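Local coordinates for protein putative carbohydrate-active enzyme (PDB 5WH8) that probably hydrolyses O-glycosidic bonds of cellulose, as the family 5 glycoside hydrolase module of a larger, multi-modular enzyme, at residues T47-T52 with G291-V296; T240-A243 with V249-D252; V269-A274 with E278-L283. All blocks are in the same frame, centred on the assembly; numbering follows the deposited sequence.

In the fold
The chain folds as a (beta/alpha)8 barrel, and all three contacts gather at the C-terminal ends of its strands: interactions 2 and 3 follow strands 233-239 and 268-273, and interaction 1 sits at the start of helix 48-56. Buried interaction 3 relies on backbone hydrogen bonds, water and an apolar pair. Partly buried interaction 1 has no hydrogen bond across it and rests on CH-pi packing of a tryptophan, whose ring also touches Phe-273 of interaction 3. Interaction 2, partly buried too, closes its loop with one backbone bond and a water bridge between long polar side chains; its Thr-241 packs on Ser-279 and Ser-280 of interaction 3. Interactions 1 and 2 do not touch.

Interaction 1: T47-T52 with G291-V296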
loop_
_atom_site.group_PDB
_atom_site.type_symbol
_atom_site.label_atom_id
_atom_site.label_comp_id
_atom_site.label_asym_id
_atom_site.label_seq_id
_atom_site.Cartn_x
_atom_site.Cartn_y
_atom_site.Cartn_z
ATOM N N THR A 47 3.482 -6.155 -15.143
ATOM C CA THR A 47 4.657 -6.340 -15.998
ATOM C C THR A 47 5.455 -5.049 -16.135
ATOM O O THR A 47 5.013 -3.967 -15.704
ATOM C CB THR A 47 4.260 -6.785 -17.419
ATOM O OG1 THR A 47 3.536 -5.728 -18.052
ATOM C CG2 THR A 47 3.408 -8.020 -17.396
ATOM N N GLU A 48 6.624 -5.136 -16.761
ATOM C CA GLU A 48 7.370 -3.921 -16.991
ATOM C C GLU A 48 6.540 -2.964 -17.833
ATOM O O GLU A 48 6.493 -1.763 -17.551
ATOM C CB GLU A 48 8.718 -4.211 -17.657
ATOM C CG GLU A 48 9.549 -2.935 -17.752
ATOM C CD GLU A 48 11.007 -3.155 -18.122
ATOM O OE1 GLU A 48 11.463 -4.320 -18.141
ATOM O OE2 GLU A 48 11.693 -2.143 -18.386
ATOM N N ALA A 49 5.862 -3.476 -18.852
ATOM C CA ALA A 49 5.054 -2.615 -19.703
ATOM C C ALA A 49 3.899 -1.946 -18.963
ATOM O O ALA A 49 3.627 -0.768 -19.176
ATOM C CB ALA A 49 4.521 -3.401 -20.891
ATOM N N SER A 50 3.190 -2.685 -18.115
ATOM C CA SER A 50 2.012 -2.116 -17.476
ATOM C C SER A 50 2.434 -1.098 -16.435
ATOM O O SER A 50 1.837 -0.023 -16.332
ATOM C CB SER A 50 1.128 -3.207 -16.854
ATOM O OG SER A 50 1.710 -3.807 -15.707
ATOM N N LEU A 51 3.465 -1.409 -15.654
ATOM C CA LEU A 51 3.925 -0.434 -14.675
ATOM C C LEU A 51 4.556 0.799 -15.341
ATOM O O LEU A 51 4.420 1.906 -14.844
ATOM C CB LEU A 51 4.913 -1.077 -13.707
ATOM C CG LEU A 51 4.320 -1.775 -12.474
ATOM C CD1 LEU A 51 3.760 -0.760 -11.533
ATOM C CD2 LEU A 51 3.272 -2.791 -12.834
ATOM N N THR A 52 5.195 0.631 -16.498
ATOM C CA THR A 52 5.697 1.782 -17.245
ATOM C C THR A 52 4.533 2.713 -17.640
ATOM O O THR A 52 4.643 3.930 -17.506
ATOM C CB THR A 52 6.515 1.339 -18.506
ATOM O OG1 THR A 52 7.715 0.694 -18.101
ATOM C CG2 THR A 52 6.912 2.534 -19.343
ATOM N N GLY A 291 -3.365 -5.357 -23.880
ATOM C CA GLY A 291 -2.194 -4.639 -23.417
ATOM C C GLY A 291 -2.390 -3.137 -23.373
ATOM O O GLY A 291 -1.424 -2.390 -23.320
ATOM N N ASP A 292 -3.642 -2.697 -23.433
ATOM C CA ASP A 292 -3.945 -1.265 -23.434
ATOM C C ASP A 292 -4.190 -0.798 -22.002
ATOM O O ASP A 292 -5.309 -0.816 -21.494
ATOM C CB ASP A 292 -5.162 -0.965 -24.324
ATOM C CG ASP A 292 -5.365 0.518 -24.556
ATOM O OD1 ASP A 292 -4.753 1.326 -23.839
ATOM O OD2 ASP A 292 -6.158 0.898 -25.465
ATOM N N TRP A 293 -3.109 -0.391 -21.360
ATOM C CA TRP A 293 -3.119 -0.105 -19.938
ATOM C C TRP A 293 -3.763 1.232 -19.603
ATOM O O TRP A 293 -3.828 1.601 -18.430
ATOM C CB TRP A 293 -1.676 -0.162 -19.420
ATOM C CG TRP A 293 -1.019 -1.453 -19.788
ATOM C CD1 TRP A 293 0.078 -1.631 -20.608
ATOM C CD2 TRP A 293 -1.424 -2.754 -19.369
ATOM N NE1 TRP A 293 0.365 -2.973 -20.712
ATOM C CE2 TRP A 293 -0.539 -3.684 -19.966
ATOM C CE3 TRP A 293 -2.452 -3.232 -18.556
ATOM C CZ2 TRP A 293 -0.672 -5.065 -19.779
ATOM C CZ3 TRP A 293 -2.574 -4.615 -18.354
ATOM C CH2 TRP A 293 -1.681 -5.508 -18.968
ATOM N N ASN A 294 -4.280 1.933 -20.612
ATOM C CA ASN A 294 -5.010 3.174 -20.406
ATOM C C ASN A 294 -6.504 3.033 -20.754
ATOM O O ASN A 294 -7.255 4.014 -20.754
ATOM C CB ASN A 294 -4.361 4.299 -21.215
ATOM C CG ASN A 294 -3.004 4.697 -20.657
ATOM O OD1 ASN A 294 -2.921 5.269 -19.584
ATOM N ND2 ASN A 294 -1.940 4.387 -21.379
ATOM N N MET A 295 -6.936 1.809 -21.034
ATOM C CA MET A 295 -8.356 1.527 -21.293
ATOM C C MET A 295 -9.113 1.421 -19.969
ATOM O O MET A 295 -9.421 0.322 -19.491
ATOM C CB MET A 295 -8.514 0.249 -22.101
ATOM C CG MET A 295 -9.929 0.035 -22.619
ATOM S SD MET A 295 -10.477 1.266 -23.836
ATOM C CE MET A 295 -9.746 0.570 -25.329
ATOM N N VAL A 296 -9.380 2.585 -19.384
ATOM C CA VAL A 296 -9.899 2.685 -18.018
ATOM C C VAL A 296 -11.414 2.514 -17.939
ATOM O O VAL A 296 -12.152 2.851 -18.869
ATOM C CB VAL A 296 -9.538 4.031 -17.367
ATOM C CG1 VAL A 296 -8.036 4.088 -17.067
ATOM C CG2 VAL A 296 -9.947 5.203 -18.224
#
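Ser-50 sets its CA and CB over one face of the Trp-293 indole and at the same time closes a capping box with Thr-47 at the start of helix 48-56, the helix that follows the first strand of the (beta/alpha)8 barrel. The box is reciprocal: Ser-50 N donates to Thr-47 OG1 at 3.1 Å, and Thr-47 N donates to Ser-50 OG at 3.0 Å, almost straight at 170°. Serine suits this place because OG, folded back between its own N and carbonyl carbon (chi1 71°), accepts from Thr-47 N and also bonds Cys-45 O, its strongest partner; the polar end is thus turned from the ring, and CA and CB meet the indole. The tight part of the contact is here. Ser-50 CA stands 3.6 Å from the centroid of the Trp-293 five-membered ring, 7° off its normal, a CH-pi contact, and Ser-50 CB is 3.6 Å from Trp-293 CE2. Leu-283 and Phe-273 add apolar neighbours to the indole. Toward solvent the contact thins: exposed Ala-49 brings its CB no closer than 4.2 Å to Trp-293 NE1, and its carbonyl meets the ring obliquely. The tryptophan is presented by a type I turn from Asp-292 to Met-295, just after Gly-291 leaves helix 287-290 with positive phi, a conformation glycine accepts easily. On the opposite face lies Gly-291 O, 3.1 Å above the Trp-293 ring plane and offset toward the rim.

Interaction 2: T240-A243 with V249-D252. With EDO (1,2-ethanediol), chain L.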
loop_
_atom_site.group_PDB
_atom_site.type_symbol
_atom_site.label_atom_id
_atom_site.label_comp_id
_atom_site.label_asym_id
_atom_site.label_seq_id
_atom_site.Cartn_x
_atom_site.Cartn_y
_atom_site.Cartn_z
ATOM N N THR A 240 -13.733 3.226 -4.561
ATOM C CA THR A 240 -14.791 4.162 -4.917
ATOM C C THR A 240 -16.175 3.524 -4.791
ATOM O O THR A 240 -17.184 4.158 -5.067
ATOM C CB THR A 240 -14.604 4.642 -6.359
ATOM O OG1 THR A 240 -14.599 3.481 -7.206
ATOM C CG2 THR A 240 -13.308 5.400 -6.529
ATOM N N THR A 241 -16.191 2.250 -4.434
ATOM C CA THR A 241 -17.395 1.436 -4.323
ATOM C C THR A 241 -17.715 1.164 -2.851
ATOM O O THR A 241 -17.009 1.630 -1.943
ATOM C CB THR A 241 -17.183 0.100 -5.048
ATOM O OG1 THR A 241 -16.036 -0.532 -4.461
ATOM C CG2 THR A 241 -16.954 0.299 -6.525
ATOM N N GLN A 242 -18.774 0.398 -2.600
ATOM C CA GLN A 242 -18.909 -0.271 -1.322
ATOM C C GLN A 242 -17.741 -1.258 -1.103
ATOM O O GLN A 242 -17.011 -1.630 -2.041
ATOM C CB GLN A 242 -20.257 -1.001 -1.242
ATOM C CG GLN A 242 -21.456 -0.054 -1.297
ATOM C CD GLN A 242 -22.764 -0.770 -1.105
ATOM O OE1 GLN A 242 -23.633 -0.772 -2.003
ATOM N NE2 GLN A 242 -22.941 -1.370 0.046
ATOM N N ALA A 243 -17.576 -1.687 0.144
ATOM C CA ALA A 243 -16.422 -2.489 0.528
ATOM C C ALA A 243 -16.231 -3.837 -0.193
ATOM O O ALA A 243 -15.131 -4.384 -0.184
ATOM C CB ALA A 243 -16.463 -2.719 2.033
ATOM N N VAL A 249 -20.731 3.310 -7.972
ATOM C CA VAL A 249 -19.549 4.131 -7.630
ATOM C C VAL A 249 -20.064 5.382 -6.925
ATOM O O VAL A 249 -21.150 5.893 -7.226
ATOM C CB VAL A 249 -18.688 4.512 -8.859
ATOM C CG1 VAL A 249 -17.922 3.280 -9.375
ATOM C CG2 VAL A 249 -19.540 5.128 -9.951
ATOM N N TYR A 250 -19.291 5.824 -5.946
ATOM C CA TYR A 250 -19.666 6.901 -5.032
ATOM C C TYR A 250 -18.613 8.008 -5.039
ATOM O O TYR A 250 -17.860 8.190 -4.096
ATOM C CB TYR A 250 -19.846 6.327 -3.630
ATOM C CG TYR A 250 -20.962 5.310 -3.513
ATOM C CD1 TYR A 250 -20.796 3.995 -3.931
ATOM C CD2 TYR A 250 -22.184 5.663 -2.967
ATOM C CE1 TYR A 250 -21.820 3.070 -3.809
ATOM C CE2 TYR A 250 -23.209 4.736 -2.851
ATOM C CZ TYR A 250 -23.024 3.450 -3.281
ATOM O OH TYR A 250 -24.052 2.517 -3.145
ATOM N N PHE A 251 -18.585 8.764 -6.117
ATOM C CA PHE A 251 -17.528 9.743 -6.326
ATOM C C PHE A 251 -17.679 11.001 -5.463
ATOM O O PHE A 251 -16.668 11.637 -5.131
ATOM C CB PHE A 251 -17.481 10.139 -7.808
ATOM C CG PHE A 251 -17.072 9.024 -8.737
ATOM C CD1 PHE A 251 -16.145 8.066 -8.368
ATOM C CD2 PHE A 251 -17.613 8.957 -10.008
ATOM C CE1 PHE A 251 -15.770 7.056 -9.244
ATOM C CE2 PHE A 251 -17.245 7.942 -10.896
ATOM C CZ PHE A 251 -16.327 6.986 -10.508
ATOM N N ASP A 252 -18.910 11.386 -5.121
ATOM C CA ASP A 252 -19.086 12.564 -4.252
ATOM C C ASP A 252 -18.481 12.295 -2.863
ATOM O O ASP A 252 -17.749 13.137 -2.314
ATOM C CB ASP A 252 -20.566 12.943 -4.130
ATOM C CG ASP A 252 -21.143 13.507 -5.424
ATOM O OD1 ASP A 252 -20.452 14.289 -6.109
ATOM O OD2 ASP A 252 -22.301 13.174 -5.746
HETATM C C1 EDO L . -10.911 -5.309 -1.339
HETATM O O1 EDO L . -12.252 -5.190 -1.852
HETATM C C2 EDO L . -10.774 -6.699 -0.738
HETATM O O2 EDO L . -9.947 -6.624 0.447
HETATM O O HOH W 1 -24.209 0.240 -4.844
#
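A backbone hydrogen bond with side chains gathered round it, Thr-240 O to Tyr-250 N, draws together the two ends of the loop that leads from strand 233-239 of the barrel into helix 251-263. Tyr-250 N lies 2.8 Å from Thr-240 O, nearly in line with the carbonyl. Thr-240 O also lies in the plane of the Tyr-250 ring, at its edge, 3.8 Å from Tyr-250 CD1, and receives a longer CA-H contact from Val-249. Gln-242, extended beyond CG (chi2 -175°), passes obliquely across the side chain of Tyr-250, the N-cap residue, with Gln-242 CG 4.0 Å from Tyr-250 CE1 and the amide and ring planes perpendicular. The two polar ends are bridged by a water 3.1 Å from Gln-242 OE1 and 2.8 Å from Tyr-250 OH, a suitable link for long polar side chains near the surface. On the side of helix 298-307 the contact turns apolar: Thr-240 CB comes 3.9 Å from Phe-251 CE1, and Val-249 CG2 lies over one face of the Phe-251 ring, offset toward its rim. Threonine serves both demands at 240, since its hydroxyl bonds Ser-299 OG while its carbon side meets the ring. Helix 298-307 flanks this side, Tyr-302 stacking on Phe-251, while Thr-241 packs on the loop that follows strand 268-273.

Interaction 3: V269-A274 with E278-L283; sequences VNWSFA and ESSAAL. With EDO (1,2-ethanediol), chain M.
With CG swung trans to the backbone N (chi1 -173°), Trp-271 carries its indole to Ser-280 and Glu-278; Ser-280 OG, folded over its own backbone (chi1 68°), meets the ring edge in plane, 3.7 Å from Trp-271 CD1. Trp-271 stands where the eighth strand of the (beta/alpha)8 barrel turns a corner, and the bond from it to Ser-272 is a cis peptide, a feature known at this point in many family 5 enzymes. Beyond the corner the two segments run in the same general direction. Ser-272 N bonds Ser-280 O weakly, and Ser-272 O accepts from Ala-282 N at 2.9 Å, bracketing Ala-281; a third bond joins Leu-283 N to Ala-274 O at 3.2 Å. Alanines suit such closely spaced backbones, Ala-281 CB lying 3.4 Å from Ala-274 O. Around the side chains of 278-280, water and carboxylate take over. One water links Ser-272 OG, Ser-280 OG and Glu-278 OE2, while Gly-245 O and His-37 NE2 are further partners of Ser-280 OG and Glu-278 OE2. The O1 of a 1,2-ethanediol, probably from the crystallisation liquor, accepts from Trp-271 NE1 at 3.1 Å, and its O2 donates to Glu-278 OE1, consistent with a pocket able to hold sugar hydroxyls. At the other end the side chains are apolar: Leu-283 crosses the phenyl of Phe-273, which also meets Trp-58 edge-to-face, and puts CD1 over the Phe-273 ring, 4.0 Å from its centroid and 19° off the normal.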
loop_
_atom_site.group_PDB
_atom_site.type_symbol
_atom_site.label_atom_id
_atom_site.label_comp_id
_atom_site.label_asym_id
_atom_site.label_seq_id
_atom_site.Cartn_x
_atom_site.Cartn_y
_atom_site.Cartn_z
ATOM N N VAL A 269 -3.620 4.909 -1.901
ATOM C CA VAL A 269 -3.406 3.851 -2.878
ATOM C C VAL A 269 -4.781 3.247 -3.224
ATOM O O VAL A 269 -5.467 2.739 -2.352
ATOM C CB VAL A 269 -2.477 2.764 -2.332
ATOM C CG1 VAL A 269 -2.225 1.694 -3.368
ATOM C CG2 VAL A 269 -1.137 3.373 -1.852
ATOM N N ASN A 270 -5.165 3.307 -4.491
ATOM C CA ASN A 270 -6.491 2.848 -4.942
ATOM C C ASN A 270 -6.545 1.359 -5.297
ATOM O O ASN A 270 -5.662 0.842 -6.010
ATOM C CB ASN A 270 -6.940 3.676 -6.176
ATOM C CG ASN A 270 -8.275 3.239 -6.740
ATOM O OD1 ASN A 270 -8.350 2.736 -7.854
ATOM N ND2 ASN A 270 -9.344 3.442 -5.979
ATOM N N TRP A 271 -7.605 0.697 -4.843
ATOM C CA TRP A 271 -7.960 -0.672 -5.245
ATOM C C TRP A 271 -8.903 -0.657 -6.463
ATOM O O TRP A 271 -10.005 -0.112 -6.330
ATOM C CB TRP A 271 -8.655 -1.378 -4.083
ATOM C CG TRP A 271 -8.920 -2.837 -4.338
ATOM C CD1 TRP A 271 -10.035 -3.365 -4.892
ATOM C CD2 TRP A 271 -8.059 -3.936 -4.019
ATOM N NE1 TRP A 271 -9.925 -4.736 -4.950
ATOM C CE2 TRP A 271 -8.713 -5.105 -4.433
ATOM C CE3 TRP A 271 -6.784 -4.040 -3.445
ATOM C CZ2 TRP A 271 -8.138 -6.370 -4.291
ATOM C CZ3 TRP A 271 -6.222 -5.289 -3.303
ATOM C CH2 TRP A 271 -6.904 -6.435 -3.711
ATOM N N SER A 272 -8.560 -1.241 -7.624
ATOM C CA SER A 272 -7.308 -1.978 -7.895
ATOM C C SER A 272 -6.962 -1.796 -9.363
ATOM O O SER A 272 -7.844 -1.493 -10.186
ATOM C CB SER A 272 -7.439 -3.480 -7.598
ATOM O OG SER A 272 -8.252 -4.079 -8.582
ATOM N N PHE A 273 -5.691 -2.010 -9.685
ATOM C CA PHE A 273 -5.234 -2.090 -11.071
ATOM C C PHE A 273 -5.377 -3.514 -11.569
ATOM O O PHE A 273 -4.488 -4.355 -11.362
ATOM C CB PHE A 273 -3.781 -1.635 -11.192
ATOM C CG PHE A 273 -3.317 -1.476 -12.620
ATOM C CD1 PHE A 273 -3.744 -0.415 -13.396
ATOM C CD2 PHE A 273 -2.452 -2.396 -13.178
ATOM C CE1 PHE A 273 -3.296 -0.274 -14.721
ATOM C CE2 PHE A 273 -1.997 -2.253 -14.481
ATOM C CZ PHE A 273 -2.418 -1.196 -15.250
ATOM N N ALA A 274 -6.519 -3.786 -12.197
ATOM C CA ALA A 274 -6.891 -5.108 -12.665
ATOM C C ALA A 274 -8.050 -4.905 -13.636
ATOM O O ALA A 274 -8.671 -3.832 -13.621
ATOM C CB ALA A 274 -7.298 -6.004 -11.506
ATOM N N GLU A 278 -15.632 -5.933 -12.192
ATOM C CA GLU A 278 -16.285 -5.362 -11.010
ATOM C C GLU A 278 -15.963 -3.868 -11.005
ATOM O O GLU A 278 -14.908 -3.454 -11.511
ATOM C CB GLU A 278 -15.808 -6.021 -9.700
ATOM C CG GLU A 278 -14.293 -5.917 -9.463
ATOM C CD GLU A 278 -13.791 -6.770 -8.304
ATOM O OE1 GLU A 278 -14.549 -7.628 -7.808
ATOM O OE2 GLU A 278 -12.624 -6.590 -7.897
ATOM N N SER A 279 -16.842 -3.047 -10.438
ATOM C CA SER A 279 -16.742 -1.615 -10.672
ATOM C C SER A 279 -15.532 -0.946 -10.009
ATOM O O SER A 279 -15.150 0.150 -10.451
ATOM C CB SER A 279 -18.016 -0.912 -10.216
ATOM O OG SER A 279 -18.314 -1.240 -8.892
ATOM N N SER A 280 -14.913 -1.568 -8.996
ATOM C CA SER A 280 -13.706 -0.975 -8.382
ATOM C C SER A 280 -12.452 -1.206 -9.242
ATOM O O SER A 280 -11.433 -0.515 -9.078
ATOM C CB SER A 280 -13.469 -1.533 -6.970
ATOM O OG SER A 280 -13.102 -2.895 -6.976
ATOM N N ALA A 281 -12.527 -2.154 -10.176
ATOM C CA ALA A 281 -11.393 -2.428 -11.072
ATOM C C ALA A 281 -11.173 -1.227 -11.984
ATOM O O ALA A 281 -12.134 -0.716 -12.578
ATOM C CB ALA A 281 -11.651 -3.698 -11.894
ATOM N N ALA A 282 -9.915 -0.771 -12.101
ATOM C CA ALA A 282 -9.594 0.475 -12.811
ATOM C C ALA A 282 -9.487 0.307 -14.338
ATOM O O ALA A 282 -9.514 1.301 -15.068
ATOM C CB ALA A 282 -8.290 1.054 -12.247
ATOM N N LEU A 283 -9.395 -0.946 -14.807
ATOM C CA LEU A 283 -9.336 -1.256 -16.250
ATOM C C LEU A 283 -10.625 -1.937 -16.707
ATOM O O LEU A 283 -11.237 -2.723 -15.956
ATOM C CB LEU A 283 -8.157 -2.184 -16.560
ATOM C CG LEU A 283 -6.751 -1.651 -16.234
ATOM C CD1 LEU A 283 -5.725 -2.769 -16.280
ATOM C CD2 LEU A 283 -6.398 -0.549 -17.205
HETATM C C1 EDO M . -12.264 -7.601 -4.467
HETATM O O1 EDO M . -12.348 -6.591 -5.488
HETATM C C2 EDO M . -13.033 -8.891 -4.794
HETATM O O2 EDO M . -12.923 -9.275 -6.178
HETATM O O HOH W 2 -10.527 2.014 -9.467
HETATM O O HOH W 3 -11.019 -4.332 -8.192
#